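Local coordinates for suppressor of fused homolog (Drosophila melanogaster, PDB 6LPH), which probably binds and sequesters transcription factors and recognises nuclear localization sequences, this chain being the N-terminal part of the longer protein, at residues P70-L82 with S98-K110. Residues are numbered along the deposited sequence; the frame is centred on the assembly and turned at random.
Sequences PHWHYISFGLSDL and SGMGFELTFRLAK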
ATOM      1  N   PRO A  70      -3.981   2.262  15.514  1.00 15.78           N
ATOM      2  CA  PRO A  70      -4.962   2.699  14.513  1.00 14.34           C
ATOM      3  C   PRO A  70      -4.243   3.208  13.284  1.00 14.97           C
ATOM      4  O   PRO A  70      -3.193   3.875  13.404  1.00 17.03           O
ATOM      5  CB  PRO A  70      -5.708   3.858  15.186  1.00 16.47           C
ATOM      6  CG  PRO A  70      -5.082   4.052  16.523  1.00 19.07           C
ATOM      7  CD  PRO A  70      -4.027   3.038  16.775  1.00 16.82           C
ATOM      8  N   HIS A  71      -4.789   2.888  12.110  1.00 13.05           N
ATOM      9  CA  HIS A  71      -4.121   3.252  10.877  1.00 12.11           C
ATOM     10  C   HIS A  71      -5.063   3.235   9.701  1.00 11.70           C
ATOM     11  O   HIS A  71      -6.223   2.787   9.805  1.00 12.56           O
ATOM     12  CB  HIS A  71      -2.907   2.354  10.648  1.00 12.31           C
ATOM     13  CG  HIS A  71      -3.240   0.886  10.392  1.00 11.83           C
ATOM     14  ND1 HIS A  71      -3.370  -0.030  11.393  1.00 12.22           N
ATOM     15  CD2 HIS A  71      -3.378   0.184   9.205  1.00 11.12           C
ATOM     16  CE1 HIS A  71      -3.615  -1.244  10.864  1.00 10.53           C
ATOM     17  NE2 HIS A  71      -3.641  -1.112   9.523  1.00 10.52           N
ATOM     18  N   TRP A  72      -4.557   3.751   8.582  1.00 10.70           N
ATOM     19  CA  TRP A  72      -5.238   3.721   7.308  1.00 10.47           C
ATOM     20  C   TRP A  72      -4.699   2.575   6.483  1.00 10.13           C
ATOM     21  O   TRP A  72      -3.481   2.398   6.416  1.00 11.48           O
ATOM     22  CB  TRP A  72      -4.933   5.014   6.593  1.00 11.62           C
ATOM     23  CG  TRP A  72      -5.320   6.264   7.355  1.00 13.38           C
ATOM     24  CD1 TRP A  72      -4.480   7.267   7.847  1.00 15.85           C
ATOM     25  CD2 TRP A  72      -6.662   6.694   7.694  1.00 15.32           C
ATOM     26  NE1 TRP A  72      -5.215   8.283   8.449  1.00 19.69           N
ATOM     27  CE2 TRP A  72      -6.525   7.993   8.397  1.00 18.83           C
ATOM     28  CE3 TRP A  72      -7.922   6.171   7.503  1.00 17.23           C
ATOM     29  CZ2 TRP A  72      -7.619   8.680   8.874  1.00 23.02           C
ATOM     30  CZ3 TRP A  72      -9.025   6.891   8.003  1.00 19.76           C
ATOM     31  CH2 TRP A  72      -8.870   8.108   8.651  1.00 22.30           C
ATOM     32  N   HIS A  73      -5.572   1.783   5.849  1.00 10.14           N
ATOM     33  CA  HIS A  73      -5.140   0.576   5.078  1.00 10.35           C
ATOM     34  C   HIS A  73      -5.530   0.782   3.614  1.00 10.27           C
ATOM     35  O   HIS A  73      -6.726   1.010   3.302  1.00 11.42           O
ATOM     36  CB  HIS A  73      -5.818  -0.637   5.668  1.00  9.96           C
ATOM     37  CG  HIS A  73      -5.381  -1.973   5.097  1.00 10.08           C
ATOM     38  ND1 HIS A  73      -6.130  -3.092   5.264  1.00 11.27           N
ATOM     39  CD2 HIS A  73      -4.252  -2.364   4.375  1.00 11.32           C
ATOM     40  CE1 HIS A  73      -5.520  -4.155   4.689  1.00 11.03           C
ATOM     41  NE2 HIS A  73      -4.360  -3.730   4.159  1.00 11.93           N
ATOM     42  N   TYR A  74      -4.531   0.782   2.733  1.00  9.82           N
ATOM     43  CA  TYR A  74      -4.744   1.023   1.307  1.00  9.12           C
ATOM     44  C   TYR A  74      -4.594  -0.277   0.527  1.00  9.69           C
ATOM     45  O   TYR A  74      -3.670  -1.033   0.807  1.00 10.51           O
ATOM     46  CB  TYR A  74      -3.676   1.984   0.798  1.00  8.72           C
ATOM     47  CG  TYR A  74      -3.780   3.321   1.519  1.00  9.09           C
ATOM     48  CD1 TYR A  74      -3.200   3.506   2.773  1.00  9.35           C
ATOM     49  CD2 TYR A  74      -4.516   4.360   0.966  1.00  9.47           C
ATOM     50  CE1 TYR A  74      -3.290   4.772   3.437  1.00 11.07           C
ATOM     51  CE2 TYR A  74      -4.599   5.635   1.615  1.00 11.60           C
ATOM     52  CZ  TYR A  74      -3.999   5.797   2.868  1.00 11.31           C
ATOM     53  OH  TYR A  74      -4.100   6.996   3.549  1.00 14.01           O
ATOM     54  N   ILE A  75      -5.490  -0.526  -0.438  1.00  9.22           N
ATOM     55  CA  ILE A  75      -5.407  -1.778  -1.286  1.00  9.11           C
ATOM     56  C   ILE A  75      -5.591  -1.424  -2.760  1.00  9.56           C
ATOM     57  O   ILE A  75      -6.572  -0.759  -3.110  1.00  9.67           O
ATOM     58  CB  ILE A  75      -6.402  -2.877  -0.858  1.00 10.08           C
ATOM     59  CG1 ILE A  75      -6.255  -3.202   0.628  1.00 10.22           C
ATOM     60  CG2 ILE A  75      -6.176  -4.174  -1.696  1.00  9.97           C
ATOM     61  CD1 ILE A  75      -7.268  -2.501   1.495  1.00 11.07           C
ATOM     62  N   SER A  76      -4.639  -1.832  -3.619  1.00 10.33           N
ATOM     63  CA  SER A  76      -4.685  -1.489  -5.055  1.00 10.40           C
ATOM     64  C   SER A  76      -5.466  -2.509  -5.857  1.00 10.85           C
ATOM     65  O   SER A  76      -5.592  -3.686  -5.452  1.00 10.89           O
ATOM     66  CB  SER A  76      -3.258  -1.427  -5.654  1.00 11.41           C
ATOM     67  OG  SER A  76      -2.721  -2.754  -5.876  1.00 13.07           O
ATOM     68  N   PHE A  77      -5.966  -2.066  -7.013  1.00 10.80           N
ATOM     69  CA  PHE A  77      -6.620  -2.964  -7.978  1.00 11.26           C
ATOM     70  C   PHE A  77      -6.070  -2.605  -9.335  1.00 10.94           C
ATOM     71  O   PHE A  77      -6.292  -1.470  -9.819  1.00 12.17           O
ATOM     72  CB  PHE A  77      -8.129  -2.724  -8.034  1.00 10.95           C
ATOM     73  CG  PHE A  77      -8.851  -2.963  -6.735  1.00 12.40           C
ATOM     74  CD1 PHE A  77      -8.833  -2.000  -5.717  1.00 11.38           C
ATOM     75  CD2 PHE A  77      -9.621  -4.114  -6.554  1.00 12.61           C
ATOM     76  CE1 PHE A  77      -9.525  -2.201  -4.526  1.00 12.83           C
ATOM     77  CE2 PHE A  77     -10.326  -4.303  -5.368  1.00 15.44           C
ATOM     78  CZ  PHE A  77     -10.275  -3.349  -4.348  1.00 14.00           C
ATOM     79  N   GLY A  78      -5.383  -3.562  -9.959  1.00 11.22           N
ATOM     80  CA  GLY A  78      -4.876  -3.388 -11.310  1.00 10.38           C
ATOM     81  C   GLY A  78      -3.618  -4.161 -11.647  1.00 11.02           C
ATOM     82  O   GLY A  78      -3.383  -4.411 -12.821  1.00 13.34           O
ATOM     83  N   LEU A  79      -2.794  -4.504 -10.644  1.00 11.44           N
ATOM     84  CA  LEU A  79      -1.580  -5.323 -10.874  1.00 11.94           C
ATOM     85  C   LEU A  79      -1.949  -6.786 -11.113  1.00 12.01           C
ATOM     86  O   LEU A  79      -1.237  -7.506 -11.825  1.00 14.25           O
ATOM     87  CB  LEU A  79      -0.562  -5.186  -9.706  1.00 11.98           C
ATOM     88  CG  LEU A  79       0.037  -3.760  -9.626  1.00 12.71           C
ATOM     89  CD1 LEU A  79       0.696  -3.534  -8.290  1.00 11.47           C
ATOM     90  CD2 LEU A  79       1.106  -3.678 -10.682  1.00 17.86           C
ATOM     91  N   SER A  80      -3.059  -7.208 -10.524  1.00 12.45           N
ATOM     92  CA  SER A  80      -3.631  -8.532 -10.828  1.00 12.93           C
ATOM     93  C   SER A  80      -4.618  -8.408 -12.003  1.00 13.38           C
ATOM     94  O   SER A  80      -4.900  -7.292 -12.480  1.00 12.18           O
ATOM     95  CB  SER A  80      -4.311  -9.109  -9.589  1.00 12.80           C
ATOM     96  OG  SER A  80      -5.478  -8.370  -9.277  1.00 14.09           O
ATOM     97  N   ASP A  81      -5.119  -9.543 -12.491  1.00 12.93           N
ATOM     98  CA  ASP A  81      -6.003  -9.525 -13.649  1.00 14.08           C
ATOM     99  C   ASP A  81      -7.448  -9.328 -13.186  1.00 14.03           C
ATOM    100  O   ASP A  81      -8.145 -10.305 -12.881  1.00 15.50           O
ATOM    101  CB  ASP A  81      -5.850 -10.821 -14.463  1.00 15.83           C
ATOM    102  CG  ASP A  81      -6.731 -10.849 -15.701  1.00 18.00           C
ATOM    103  OD1 ASP A  81      -6.758 -11.890 -16.390  1.00 22.13           O
ATOM    104  OD2 ASP A  81      -7.419  -9.844 -15.983  1.00 18.29           O
ATOM    105  N   LEU A  82      -7.882  -8.066 -13.127  1.00 12.26           N
ATOM    106  CA  LEU A  82      -9.246  -7.722 -12.704  1.00 13.97           C
ATOM    107  C   LEU A  82     -10.334  -8.242 -13.657  1.00 14.89           C
ATOM    108  O   LEU A  82     -11.458  -8.506 -13.241  1.00 15.26           O
ATOM    109  CB  LEU A  82      -9.380  -6.195 -12.626  1.00 11.97           C
ATOM    110  CG  LEU A  82      -8.411  -5.468 -11.657  1.00 11.71           C
ATOM    111  CD1 LEU A  82      -8.653  -3.934 -11.650  1.00 10.78           C
ATOM    112  CD2 LEU A  82      -8.513  -6.062 -10.247  1.00 11.76           C
ATOM    113  N   SER A  98      -2.625 -14.335 -11.302  1.00 16.30           N
ATOM    114  CA  SER A  98      -3.585 -13.414 -11.901  1.00 15.68           C
ATOM    115  C   SER A  98      -2.792 -12.157 -12.277  1.00 14.71           C
ATOM    116  O   SER A  98      -2.332 -11.456 -11.388  1.00 14.92           O
ATOM    117  CB  SER A  98      -4.684 -13.057 -10.881  1.00 15.05           C
ATOM    118  OG  SER A  98      -5.572 -12.087 -11.403  1.00 14.17           O
ATOM    119  N   GLY A  99      -2.603 -11.892 -13.571  1.00 15.02           N
ATOM    120  CA  GLY A  99      -1.813 -10.727 -14.010  1.00 16.21           C
ATOM    121  C   GLY A  99      -0.411 -10.865 -13.465  1.00 15.65           C
ATOM    122  O   GLY A  99       0.192 -11.936 -13.599  1.00 15.51           O
ATOM    123  N   MET A 100       0.096  -9.807 -12.827  1.00 14.28           N
ATOM    124  CA  MET A 100       1.398  -9.910 -12.155  1.00 14.82           C
ATOM    125  C   MET A 100       1.374 -10.804 -10.907  1.00 14.55           C
ATOM    126  O   MET A 100       2.424 -11.172 -10.399  1.00 16.39           O
ATOM    127  CB  MET A 100       1.995  -8.520 -11.846  1.00 17.11           C
ATOM    128  CG  MET A 100       2.241  -7.715 -13.116  1.00 20.78           C
ATOM    129  SD  MET A 100       3.453  -6.400 -12.876  1.00 29.95           S
ATOM    130  CE  MET A 100       4.990  -7.316 -13.103  1.00 26.66           C
ATOM    131  N   GLY A 101       0.189 -11.169 -10.427  1.00 14.65           N
ATOM    132  CA  GLY A 101       0.078 -12.185  -9.369  1.00 15.41           C
ATOM    133  C   GLY A 101       0.031 -11.595  -7.966  1.00 15.36           C
ATOM    134  O   GLY A 101       0.100 -12.328  -6.956  1.00 16.26           O
ATOM    135  N   PHE A 102      -0.090 -10.268  -7.902  1.00 13.42           N
ATOM    136  CA  PHE A 102      -0.198  -9.599  -6.620  1.00 14.64           C
ATOM    137  C   PHE A 102      -0.927  -8.253  -6.733  1.00 13.41           C
ATOM    138  O   PHE A 102      -1.129  -7.754  -7.854  1.00 12.85           O
ATOM    139  CB  PHE A 102       1.206  -9.408  -6.005  1.00 15.63           C
ATOM    140  CG  PHE A 102       2.046  -8.382  -6.721  1.00 15.06           C
ATOM    141  CD1 PHE A 102       2.083  -7.066  -6.286  1.00 13.80           C
ATOM    142  CD2 PHE A 102       2.782  -8.740  -7.845  1.00 16.74           C
ATOM    143  CE1 PHE A 102       2.860  -6.124  -6.941  1.00 16.82           C
ATOM    144  CE2 PHE A 102       3.541  -7.799  -8.509  1.00 20.28           C
ATOM    145  CZ  PHE A 102       3.578  -6.495  -8.062  1.00 19.27           C
ATOM    146  N   GLU A 103      -1.368  -7.719  -5.584  1.00 12.01           N
ATOM    147  CA  GLU A 103      -1.741  -6.310  -5.471  1.00 11.26           C
ATOM    148  C   GLU A 103      -0.939  -5.716  -4.338  1.00 11.19           C
ATOM    149  O   GLU A 103      -0.413  -6.444  -3.486  1.00 10.99           O
ATOM    150  CB  GLU A 103      -3.259  -6.083  -5.234  1.00 10.63           C
ATOM    151  CG  GLU A 103      -4.158  -6.542  -6.416  1.00 11.68           C
ATOM    152  CD  GLU A 103      -4.106  -5.652  -7.653  1.00 11.90           C
ATOM    153  OE1 GLU A 103      -3.404  -4.582  -7.676  1.00 12.26           O
ATOM    154  OE2 GLU A 103      -4.826  -6.007  -8.618  1.00 12.44           O
ATOM    155  N   LEU A 104      -0.843  -4.380  -4.349  1.00 12.09           N
ATOM    156  CA  LEU A 104      -0.132  -3.661  -3.323  1.00 10.55           C
ATOM    157  C   LEU A 104      -1.053  -3.274  -2.162  1.00 10.84           C
ATOM    158  O   LEU A 104      -2.211  -2.858  -2.388  1.00 11.21           O
ATOM    159  CB  LEU A 104       0.425  -2.363  -3.904  1.00 10.66           C
ATOM    160  CG  LEU A 104       1.471  -2.573  -5.025  1.00 11.80           C
ATOM    161  CD1 LEU A 104       1.811  -1.250  -5.697  1.00 13.74           C
ATOM    162  CD2 LEU A 104       2.735  -3.237  -4.468  1.00 16.99           C
ATOM    163  N   THR A 105      -0.547  -3.411  -0.933  1.00 10.48           N
ATOM    164  CA  THR A 105      -1.203  -2.803   0.221  1.00 10.62           C
ATOM    165  C   THR A 105      -0.244  -1.875   0.997  1.00 11.49           C
ATOM    166  O   THR A 105       0.984  -1.926   0.810  1.00 12.32           O
ATOM    167  CB  THR A 105      -1.873  -3.820   1.166  1.00 11.46           C
ATOM    168  OG1 THR A 105      -0.889  -4.429   1.996  1.00 13.17           O
ATOM    169  CG2 THR A 105      -2.632  -4.949   0.371  1.00 11.01           C
ATOM    170  N   PHE A 106      -0.804  -1.028   1.853  1.00 10.40           N
ATOM    171  CA  PHE A 106       0.042  -0.124   2.635  1.00 11.24           C
ATOM    172  C   PHE A 106      -0.719   0.205   3.920  1.00 10.42           C
ATOM    173  O   PHE A 106      -1.949   0.341   3.898  1.00 10.33           O
ATOM    174  CB  PHE A 106       0.342   1.112   1.799  1.00 11.01           C
ATOM    175  CG  PHE A 106       1.206   2.168   2.490  1.00 10.35           C
ATOM    176  CD1 PHE A 106       2.499   1.861   2.958  1.00 10.86           C
ATOM    177  CD2 PHE A 106       0.754   3.477   2.600  1.00 10.58           C
ATOM    178  CE1 PHE A 106       3.317   2.822   3.541  1.00 11.52           C
ATOM    179  CE2 PHE A 106       1.585   4.480   3.174  1.00 11.51           C
ATOM    180  CZ  PHE A 106       2.854   4.141   3.660  1.00 10.98           C
ATOM    181  N   ARG A 107      -0.005   0.220   5.043  1.00 10.61           N
ATOM    182  CA  ARG A 107      -0.624   0.571   6.336  1.00 10.63           C
ATOM    183  C   ARG A 107       0.022   1.832   6.867  1.00 11.11           C
ATOM    184  O   ARG A 107       1.245   1.890   7.109  1.00 12.31           O
ATOM    185  CB  ARG A 107      -0.521  -0.555   7.338  1.00 10.56           C
ATOM    186  CG  ARG A 107      -1.311  -1.809   6.868  1.00 11.12           C
ATOM    187  CD  ARG A 107      -1.232  -2.930   7.875  1.00 10.74           C
ATOM    188  NE  ARG A 107      -1.859  -4.151   7.348  1.00 11.22           N
ATOM    189  CZ  ARG A 107      -3.170  -4.412   7.413  1.00 12.03           C
ATOM    190  NH1 ARG A 107      -4.009  -3.546   8.035  1.00 11.10           N
ATOM    191  NH2 ARG A 107      -3.653  -5.559   6.914  1.00 11.85           N
ATOM    192  N   LEU A 108      -0.793   2.844   7.053  1.00 11.16           N
ATOM    193  CA  LEU A 108      -0.242   4.163   7.407  1.00 11.28           C
ATOM    194  C   LEU A 108      -0.739   4.663   8.779  1.00 11.96           C
ATOM    195  O   LEU A 108      -1.937   4.879   8.974  1.00 11.36           O
ATOM    196  CB  LEU A 108      -0.553   5.150   6.294  1.00 11.32           C
ATOM    197  CG  LEU A 108      -0.232   6.633   6.620  1.00 13.61           C
ATOM    198  CD1 LEU A 108       1.263   6.842   6.792  1.00 12.98           C
ATOM    199  CD2 LEU A 108      -0.794   7.539   5.516  1.00 13.33           C
ATOM    200  N   ALA A 109       0.192   4.848   9.719  1.00 12.92           N
ATOM    201  CA  ALA A 109      -0.147   5.253  11.085  1.00 14.53           C
ATOM    202  C   ALA A 109      -0.813   6.623  11.081  1.00 16.91           C
ATOM    203  O   ALA A 109      -0.406   7.528  10.344  1.00 16.82           O
ATOM    204  CB  ALA A 109       1.102   5.261  11.982  1.00 14.61           C
ATOM    205  N   LYS A 110      -1.876   6.751  11.870  1.00 19.07           N
ATOM    206  CA  LYS A 110      -2.538   8.026  12.026  1.00 21.34           C
ATOM    207  C   LYS A 110      -1.592   8.894  12.802  1.00 25.79           C
ATOM    208  O   LYS A 110      -0.910   8.421  13.712  1.00 29.13           O
ATOM    209  CB  LYS A 110      -3.881   7.883  12.766  1.00 21.60           C
ATOM    210  CG  LYS A 110      -4.891   7.031  11.993  1.00 19.25           C
ATOM    211  CD  LYS A 110      -6.291   7.226  12.525  1.00 24.46           C
ATOM    212  CE  LYS A 110      -7.215   6.188  11.907  1.00 26.04           C
ATOM    213  NZ  LYS A 110      -8.579   6.237  12.505  1.00 32.17           N
TER
HETATM  214  O   HOH W   1      -1.589   5.482  14.776  1.00 23.86           O
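E103 and the chain from S76 to S80 illustrate how a buried carboxylate can close one end of an antiparallel strand pair. Strands 71-77 and 102-109 are neighbours inside the mixed sheet of the SUFU domain, flanked by strands 54-60 and 189-199. Their regular pairing, W72 with L108 and Y74 with F106, ends near S76, whose OG takes the N-H of L104 in place of a backbone carbonyl. Beyond it the E103 chain, turned about its CB-CG bond (chi2 -73°), brings its carboxylate to the turn after F77. OE1 accepts from S76 OG (2.7 Å) and L79 N, which arrive from opposite faces of its plane; OE2 receives G78 N in an almost straight bond, S80 OG, and S80 N from above the plane. Five donors would be expected to favour the ionised form and fix its rotation. A glutamine here, lacking the charge and carrying an N-H2 in place of one oxygen, would probably leave some of these N-H and hydroxyl groups without an acceptor. Beside it L79 packs closely, CD1 lying 3.5 Å from L104 CG and 3.6 Å from F102 CE1. Along the strands, R107 serves two histidines: its guanidinium lies flat on the H73 ring, centres 3.6 Å apart, while D178 holds its NH2 in a salt bridge. The solvent side is the margin at P70 and A109, both partly exposed, where water 1 donates to P70 O and K110 O. Nearby K110, extended beyond CG, crosses W72 with CE 4.0 Å from the centroid of the six-membered ring, its NZ also bonded to N59. H71, its ND1 hydrogen-bonded to P69 O, meets R107 edge-on, NE2 accepting from R107 NH1 at 2.9 Å, with the donor only 3° out of the imidazole plane.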